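Local coordinates for protein chitinase (PDB 5GZT) that probably cleaves chitin and chitodextrins at internal beta-1,4 linkages between N-acetylglucosamine units, with two family 18 glycoside hydrolase domains in one chain, at residues L118-K123 with S144-A149; D601-A606 with V743-M748; L874-I879 with R923-V928. All blocks are in the same frame, centred on the assembly; numbering follows the deposited sequence. Where two conformers were deposited one is given.

Contact 1: residues L118-K123 with S144-A149; sequences LTLNIK and SSFESA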
# COMPACT_ATOMS: atom_id res chain seq x y z
N LEU B 118 -25.15 -47.19 -3.76
CA LEU B 118 -25.45 -48.57 -3.45
C LEU B 118 -25.08 -48.81 -1.95
O LEU B 118 -23.92 -48.65 -1.57
CB LEU B 118 -24.67 -49.54 -4.36
CG LEU B 118 -24.77 -51.00 -4.02
CD1 LEU B 118 -26.13 -51.65 -4.24
CD2 LEU B 118 -23.69 -51.82 -4.68
N THR B 119 -26.06 -49.25 -1.15
CA THR B 119 -25.88 -49.50 0.29
C THR B 119 -26.00 -50.99 0.56
O THR B 119 -27.01 -51.61 0.28
CB THR B 119 -26.84 -48.65 1.12
OG1 THR B 119 -26.67 -47.28 0.75
CG2 THR B 119 -26.63 -48.80 2.63
N LEU B 120 -24.94 -51.56 1.14
CA LEU B 120 -24.88 -52.96 1.40
C LEU B 120 -24.90 -53.31 2.91
O LEU B 120 -24.01 -52.89 3.66
CB LEU B 120 -23.59 -53.50 0.79
CG LEU B 120 -23.38 -53.20 -0.72
CD1 LEU B 120 -22.04 -53.74 -1.15
CD2 LEU B 120 -24.51 -53.83 -1.46
N ASN B 121 -25.88 -54.17 3.28
CA ASN B 121 -26.13 -54.59 4.65
C ASN B 121 -26.08 -56.06 4.77
O ASN B 121 -26.35 -56.58 5.86
CB ASN B 121 -27.51 -54.04 5.09
CG ASN B 121 -27.51 -52.54 5.25
OD1 ASN B 121 -28.39 -51.81 4.72
ND2 ASN B 121 -26.64 -52.08 6.09
N ILE B 122 -25.62 -56.73 3.72
CA ILE B 122 -25.38 -58.17 3.68
C ILE B 122 -24.26 -58.41 2.62
O ILE B 122 -24.06 -57.60 1.74
CB ILE B 122 -26.69 -58.95 3.27
CG1 ILE B 122 -26.64 -60.48 3.44
CG2 ILE B 122 -26.96 -58.71 1.78
CD1 ILE B 122 -26.35 -61.03 4.83
N LYS B 123 -23.47 -59.46 2.77
CA LYS B 123 -22.40 -59.78 1.79
C LYS B 123 -23.07 -60.04 0.44
O LYS B 123 -23.97 -60.92 0.34
CB LYS B 123 -21.57 -60.98 2.23
CG LYS B 123 -20.44 -61.28 1.25
CD LYS B 123 -19.62 -62.44 1.72
CE LYS B 123 -18.44 -62.68 0.82
NZ LYS B 123 -17.47 -63.63 1.44
N SER B 144 -18.21 -57.94 0.55
CA SER B 144 -18.90 -57.83 -0.74
C SER B 144 -17.87 -57.73 -1.91
O SER B 144 -16.72 -57.33 -1.70
CB SER B 144 -19.85 -56.64 -0.77
OG SER B 144 -21.01 -56.92 0.03
N SER B 145 -18.29 -58.15 -3.09
CA SER B 145 -17.44 -58.14 -4.31
C SER B 145 -18.11 -57.40 -5.47
O SER B 145 -19.35 -57.44 -5.68
CB SER B 145 -17.09 -59.55 -4.76
OG SER B 145 -18.25 -60.32 -4.94
N PHE B 146 -17.27 -56.67 -6.19
CA PHE B 146 -17.68 -55.93 -7.38
C PHE B 146 -16.84 -56.40 -8.58
O PHE B 146 -15.64 -56.43 -8.48
CB PHE B 146 -17.40 -54.51 -7.20
CG PHE B 146 -18.23 -53.87 -6.18
CD1 PHE B 146 -17.83 -53.89 -4.83
CD2 PHE B 146 -19.38 -53.17 -6.54
CE1 PHE B 146 -18.61 -53.23 -3.87
CE2 PHE B 146 -20.13 -52.54 -5.57
CZ PHE B 146 -19.72 -52.55 -4.26
N GLU B 147 -17.48 -56.80 -9.66
CA GLU B 147 -16.69 -57.13 -10.90
C GLU B 147 -16.10 -55.85 -11.45
O GLU B 147 -14.98 -55.86 -11.87
CB GLU B 147 -17.52 -57.84 -11.96
CG GLU B 147 -17.78 -59.29 -11.61
CD GLU B 147 -18.62 -60.01 -12.64
OE1 GLU B 147 -19.11 -59.37 -13.62
OE2 GLU B 147 -18.81 -61.23 -12.47
N SER B 148 -16.82 -54.74 -11.38
CA SER B 148 -16.20 -53.47 -11.68
C SER B 148 -16.32 -52.51 -10.49
O SER B 148 -17.41 -52.32 -9.92
CB SER B 148 -16.70 -52.87 -13.01
OG SER B 148 -18.03 -52.45 -12.98
N ALA B 149 -15.17 -51.94 -10.13
CA ALA B 149 -15.04 -51.13 -8.94
C ALA B 149 -16.02 -50.00 -8.92
O ALA B 149 -16.25 -49.38 -9.94
CB ALA B 149 -13.61 -50.59 -8.80
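Ser-144 OG lies against Leu-120 and the Ile-122 to Lys-123 peptide, and two groups just beyond these segments grip it: it is hydrogen-bonded to the backbone N of Thr-124 and to the carbonyl O of Gly-141. With those bonds made, its meetings across the contact are plain packing. Leu-120 CD1 comes within 3.5 Å of Ser-144 OG, while Ile-122 O stays at 3.6 Å from the same Ser-144 OG without bonding to it. The backbones come nearest here, Lys-123 CA and Ser-144 CA being 4.7 Å apart.

The fold is a parallel beta-solenoid in which successive strands alternate between two parallel sheets. Strand 114-120 belongs to one sheet and strand 145-146 to the other, so the leucines and Phe-146 meet across the interior. Leu-118 and Phe-146 reach toward each other from opposite directions. Leu-118 CD2 stops 3.7 Å from Phe-146 CE2, reached with CG turned opposite the backbone N (chi1 172°). Leu-120 CD1 approaches the same ring at CZ, 4.1 Å away, and both methyls meet the ring obliquely. Ile-126, on strand 125-127, beside strand 145-146 in its sheet, packs against both Leu-118 and Phe-146, and Ala-135 adds a further contact to the phenylalanine.

Contact 2: residues D601-A606 with V743-M748; sequences DTASAA and VLEANM
The first turn of helix 602-614 lies beside an irregular loop, and the two backbones come closest where Ala-603 CA sits 6.2 Å from Glu-745 CA. Two alanine methyls point from the helix toward the loop. Ala-603 CB meets Leu-744 CD1 at 4.1 Å, and one turn on, Ala-606 CB rests on the aliphatic part of Glu-745, 3.9 Å from its CG. The glutamate chain bends beyond that point (chi2 83°), which carries its carboxylate back over the start of the helix, where Glu-745 OE2 lies 3.6 Å from Ala-603 CA.

This is a join between domains: the helix belongs to the first family 18 TIM barrel, and the loop, between strands 732-738 and 754-759, to the immunoglobulin-like domain that follows. A single water spans the gap, donating to Thr-602 O and, at 2.7 Å, to Glu-745 OE2. The same OE2 is hydrogen-bonded to Thr-682 OG1, which also pairs with Thr-602 OG1, so the buried carboxylate oxygen has two polar partners. Arg-641 of helix 633-642 packs on both Ala-606 and Glu-745.

A capping box orders the helix end. Ser-604 N donates to Asp-601 OD1 at 3.0 Å and nearly straight (170°), meeting that oxygen close to its C-O direction. In return, Asp-601 N donates to Ser-604 OG, at 3.0 Å as well. Ala-603 N adds a weak bond to Asp-601 OD1, while Ser-604 OG has a further partner in Glu-600.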
# COMPACT_ATOMS: atom_id res chain seq x y z
N ASP B 601 1.02 4.97 16.20
CA ASP B 601 2.11 5.99 16.10
C ASP B 601 3.27 5.34 15.35
O ASP B 601 3.09 4.30 14.66
CB ASP B 601 2.47 6.51 17.51
CG ASP B 601 3.33 5.56 18.34
OD1 ASP B 601 3.50 4.36 17.92
OD2 ASP B 601 3.76 5.98 19.49
N THR B 602 4.45 5.96 15.47
CA THR B 602 5.55 5.58 14.74
C THR B 602 6.02 4.21 15.18
O THR B 602 6.55 3.42 14.34
CB THR B 602 6.66 6.61 14.88
OG1 THR B 602 6.88 6.90 16.22
CG2 THR B 602 6.29 7.89 14.18
N ALA B 603 5.97 3.98 16.47
CA ALA B 603 6.41 2.68 17.00
C ALA B 603 5.47 1.49 16.64
O ALA B 603 5.94 0.43 16.25
CB ALA B 603 6.61 2.77 18.53
N SER B 604 4.15 1.68 16.79
CA SER B 604 3.18 0.65 16.48
C SER B 604 3.22 0.38 14.97
O SER B 604 3.15 -0.81 14.58
CB SER B 604 1.76 0.94 16.99
OG SER B 604 1.13 1.96 16.27
N ALA B 605 3.38 1.43 14.13
CA ALA B 605 3.56 1.23 12.73
C ALA B 605 4.80 0.36 12.44
O ALA B 605 4.70 -0.55 11.58
CB ALA B 605 3.59 2.49 11.92
N ALA B 606 5.88 0.53 13.18
CA ALA B 606 7.08 -0.29 12.92
C ALA B 606 6.87 -1.74 13.37
O ALA B 606 7.20 -2.61 12.63
CB ALA B 606 8.31 0.25 13.59
N VAL B 743 14.97 3.73 22.38
CA VAL B 743 13.73 3.64 21.59
C VAL B 743 13.00 2.31 21.87
O VAL B 743 13.56 1.38 22.42
CB VAL B 743 13.98 3.78 20.08
CG1 VAL B 743 14.60 5.17 19.81
CG2 VAL B 743 14.90 2.68 19.54
N LEU B 744 11.77 2.28 21.42
CA LEU B 744 10.81 1.23 21.61
C LEU B 744 11.02 0.15 20.56
O LEU B 744 10.71 -0.97 20.81
CB LEU B 744 9.36 1.84 21.46
CG LEU B 744 8.91 2.68 22.66
CD1 LEU B 744 7.54 3.35 22.46
CD2 LEU B 744 8.88 1.90 23.93
N GLU B 745 11.42 0.53 19.37
CA GLU B 745 11.65 -0.39 18.31
C GLU B 745 12.80 -1.30 18.70
O GLU B 745 13.72 -0.91 19.42
CB GLU B 745 12.03 0.35 17.02
CG GLU B 745 10.89 1.15 16.38
CD GLU B 745 10.67 2.56 16.99
OE1 GLU B 745 11.33 2.88 17.99
OE2 GLU B 745 9.87 3.35 16.48
N ALA B 746 12.79 -2.49 18.19
CA ALA B 746 13.68 -3.58 18.66
C ALA B 746 15.11 -3.53 18.17
O ALA B 746 16.02 -3.73 18.95
CB ALA B 746 13.07 -4.95 18.27
N ASN B 747 15.37 -3.34 16.90
CA ASN B 747 16.82 -3.59 16.55
C ASN B 747 17.46 -2.40 15.82
O ASN B 747 18.24 -2.57 14.90
CB ASN B 747 16.96 -4.88 15.68
CG ASN B 747 16.48 -6.14 16.40
OD1 ASN B 747 17.11 -6.62 17.37
ND2 ASN B 747 15.36 -6.67 15.94
N MET B 748 17.18 -1.20 16.29
CA MET B 748 17.81 -0.02 15.71
C MET B 748 19.23 0.19 16.21
O MET B 748 19.65 -0.39 17.19
CB MET B 748 16.97 1.16 16.02
CG MET B 748 15.58 0.97 15.50
SD MET B 748 14.48 2.40 15.50
CE MET B 748 15.21 3.44 14.17
O HOH W 1 9.23 3.66 13.91

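Contact 3: residues L874-I879 with R923-V928; sequences LANSAI and REKLDV
Ala-875 opens the contact with its methyl, CB, set 3.6 Å from Lys-925 CD. The two segments belong to helices 868-884 and 911-933, two outer helices of the second family 18 TIM barrel, with strand 889-893 and the short helix 900-903 between them in the chain. Their axes pass 10.2 Å apart at a crossing angle of -42°.

Next along, Asn-876 brings OD1 over the lysine chain, 3.5 Å from Lys-925 CD, the two side chains meeting at a slant. The lysine runs out past Ala-875 and then bends about CD-CE (chi4 -69°). A water links the polar ends, donating to Asn-876 OD1 and accepting from Lys-925 NZ at 2.7 Å. Both side chains also hold Glu-872, one turn back on the first helix: NZ forms a salt bridge to one carboxylate oxygen, and Asn-876 ND2 a hydrogen bond to the other. A serine in place of Lys-925 would probably leave Glu-872 without this cationic mate and the Ala-875 methyl without the aliphatic chain packed on it.

Ile-879, a turn further on, stands at about a right angle to the base of the lysine. Its CD1 presses on Lys-925 CB at 3.4 Å, tighter than usual van der Waals contact. On the buried side Ile-879 and Leu-926 slide past each other in opposite directions, CG1 of the isoleucine lying 3.8 Å from CD2 of the leucine.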
# COMPACT_ATOMS: atom_id res chain seq x y z
N LEU B 874 49.48 30.55 -4.14
CA LEU B 874 48.18 31.22 -4.06
C LEU B 874 47.96 31.71 -2.60
O LEU B 874 47.57 32.86 -2.36
CB LEU B 874 47.00 30.31 -4.53
CG LEU B 874 45.66 31.09 -4.49
CD1 LEU B 874 45.60 32.01 -5.66
CD2 LEU B 874 44.42 30.21 -4.46
N ALA B 875 48.31 30.88 -1.63
CA ALA B 875 48.05 31.23 -0.24
C ALA B 875 48.85 32.44 0.18
O ALA B 875 48.32 33.41 0.73
CB ALA B 875 48.32 30.03 0.66
N ASN B 876 50.14 32.44 -0.13
CA ASN B 876 50.98 33.57 0.16
C ASN B 876 50.47 34.80 -0.53
O ASN B 876 50.38 35.87 0.04
CB ASN B 876 52.46 33.29 -0.29
CG ASN B 876 53.18 32.34 0.62
OD1 ASN B 876 52.87 32.22 1.78
ND2 ASN B 876 54.20 31.68 0.09
N SER B 877 50.07 34.68 -1.78
CA SER B 877 49.53 35.86 -2.47
C SER B 877 48.19 36.39 -1.88
O SER B 877 47.96 37.61 -1.78
CB SER B 877 49.39 35.53 -3.94
OG SER B 877 48.93 36.63 -4.62
N ALA B 878 47.29 35.47 -1.49
CA ALA B 878 46.02 35.86 -0.87
C ALA B 878 46.25 36.59 0.44
O ALA B 878 45.66 37.60 0.74
CB ALA B 878 45.24 34.58 -0.59
N ILE B 879 47.25 36.12 1.17
CA ILE B 879 47.61 36.77 2.44
C ILE B 879 48.22 38.14 2.22
O ILE B 879 47.96 39.08 2.99
CB ILE B 879 48.51 35.79 3.26
CG1 ILE B 879 47.55 34.84 3.97
CG2 ILE B 879 49.50 36.50 4.17
CD1 ILE B 879 48.20 33.61 4.40
N ARG B 923 44.50 27.71 6.20
CA ARG B 923 44.33 27.80 7.68
C ARG B 923 45.65 27.79 8.39
O ARG B 923 45.88 28.62 9.29
CB ARG B 923 43.45 26.71 8.21
CG ARG B 923 43.14 26.71 9.72
CD ARG B 923 43.43 28.01 10.53
NE ARG B 923 42.61 29.05 10.31
CZ ARG B 923 42.64 30.34 10.62
NH1 ARG B 923 43.56 31.14 11.14
NH2 ARG B 923 41.48 30.91 10.25
N GLU B 924 46.58 26.95 7.94
CA GLU B 924 47.92 27.00 8.51
C GLU B 924 48.58 28.36 8.34
O GLU B 924 49.08 28.95 9.30
CB GLU B 924 48.79 25.88 7.90
CG GLU B 924 50.21 25.91 8.36
CD GLU B 924 51.06 24.76 7.78
OE1 GLU B 924 51.21 24.61 6.57
OE2 GLU B 924 51.56 24.03 8.55
N LYS B 925 48.56 28.90 7.16
CA LYS B 925 49.18 30.20 6.93
C LYS B 925 48.53 31.30 7.72
O LYS B 925 49.17 32.20 8.11
CB LYS B 925 49.17 30.55 5.47
CG LYS B 925 50.09 29.56 4.76
CD LYS B 925 50.63 30.05 3.47
CE LYS B 925 51.51 28.99 2.84
NZ LYS B 925 52.81 28.71 3.52
N LEU B 926 47.20 31.24 7.88
CA LEU B 926 46.53 32.31 8.58
C LEU B 926 46.76 32.17 10.09
O LEU B 926 46.74 33.15 10.80
CB LEU B 926 45.02 32.34 8.27
CG LEU B 926 44.67 32.89 6.89
CD1 LEU B 926 43.20 32.67 6.61
CD2 LEU B 926 45.03 34.35 6.74
N ASP B 927 46.93 30.93 10.59
CA ASP B 927 47.46 30.79 11.98
C ASP B 927 48.80 31.50 12.14
O ASP B 927 49.06 32.12 13.17
CB ASP B 927 47.61 29.32 12.38
CG ASP B 927 46.23 28.59 12.49
OD1 ASP B 927 45.19 29.26 12.44
OD2 ASP B 927 46.25 27.38 12.62
N VAL B 928 49.68 31.28 11.19
CA VAL B 928 51.02 31.95 11.21
C VAL B 928 50.83 33.45 11.23
O VAL B 928 51.29 34.15 12.16
CB VAL B 928 51.89 31.46 10.04
CG1 VAL B 928 53.17 32.30 9.81
CG2 VAL B 928 52.28 30.05 10.25
O HOH W 2 54.29 30.98 3.79

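Overall arrangement
The three contacts follow one another along the chain. Contact 1 lies inside the N-terminal solenoid, contact 2 joins the first family 18 barrel to the immunoglobulin-like domain, and contact 3 packs two helices within the second barrel. The sodium ion is bound in that same solenoid by Glu-44, Thr-50, Phe-52 and Ser-72. Contacts 1 and 3 fall on opposite sides of the chain's centre, their centres 111 Å apart. Contact 2 is the most central, its centre 67 Å from that of contact 1 and 51 Å from that of contact 3; none touches another. The helices of contact 3 come before and after strand 889-893 in the chain, and that strand lies within the family's DxxDxDxE signature.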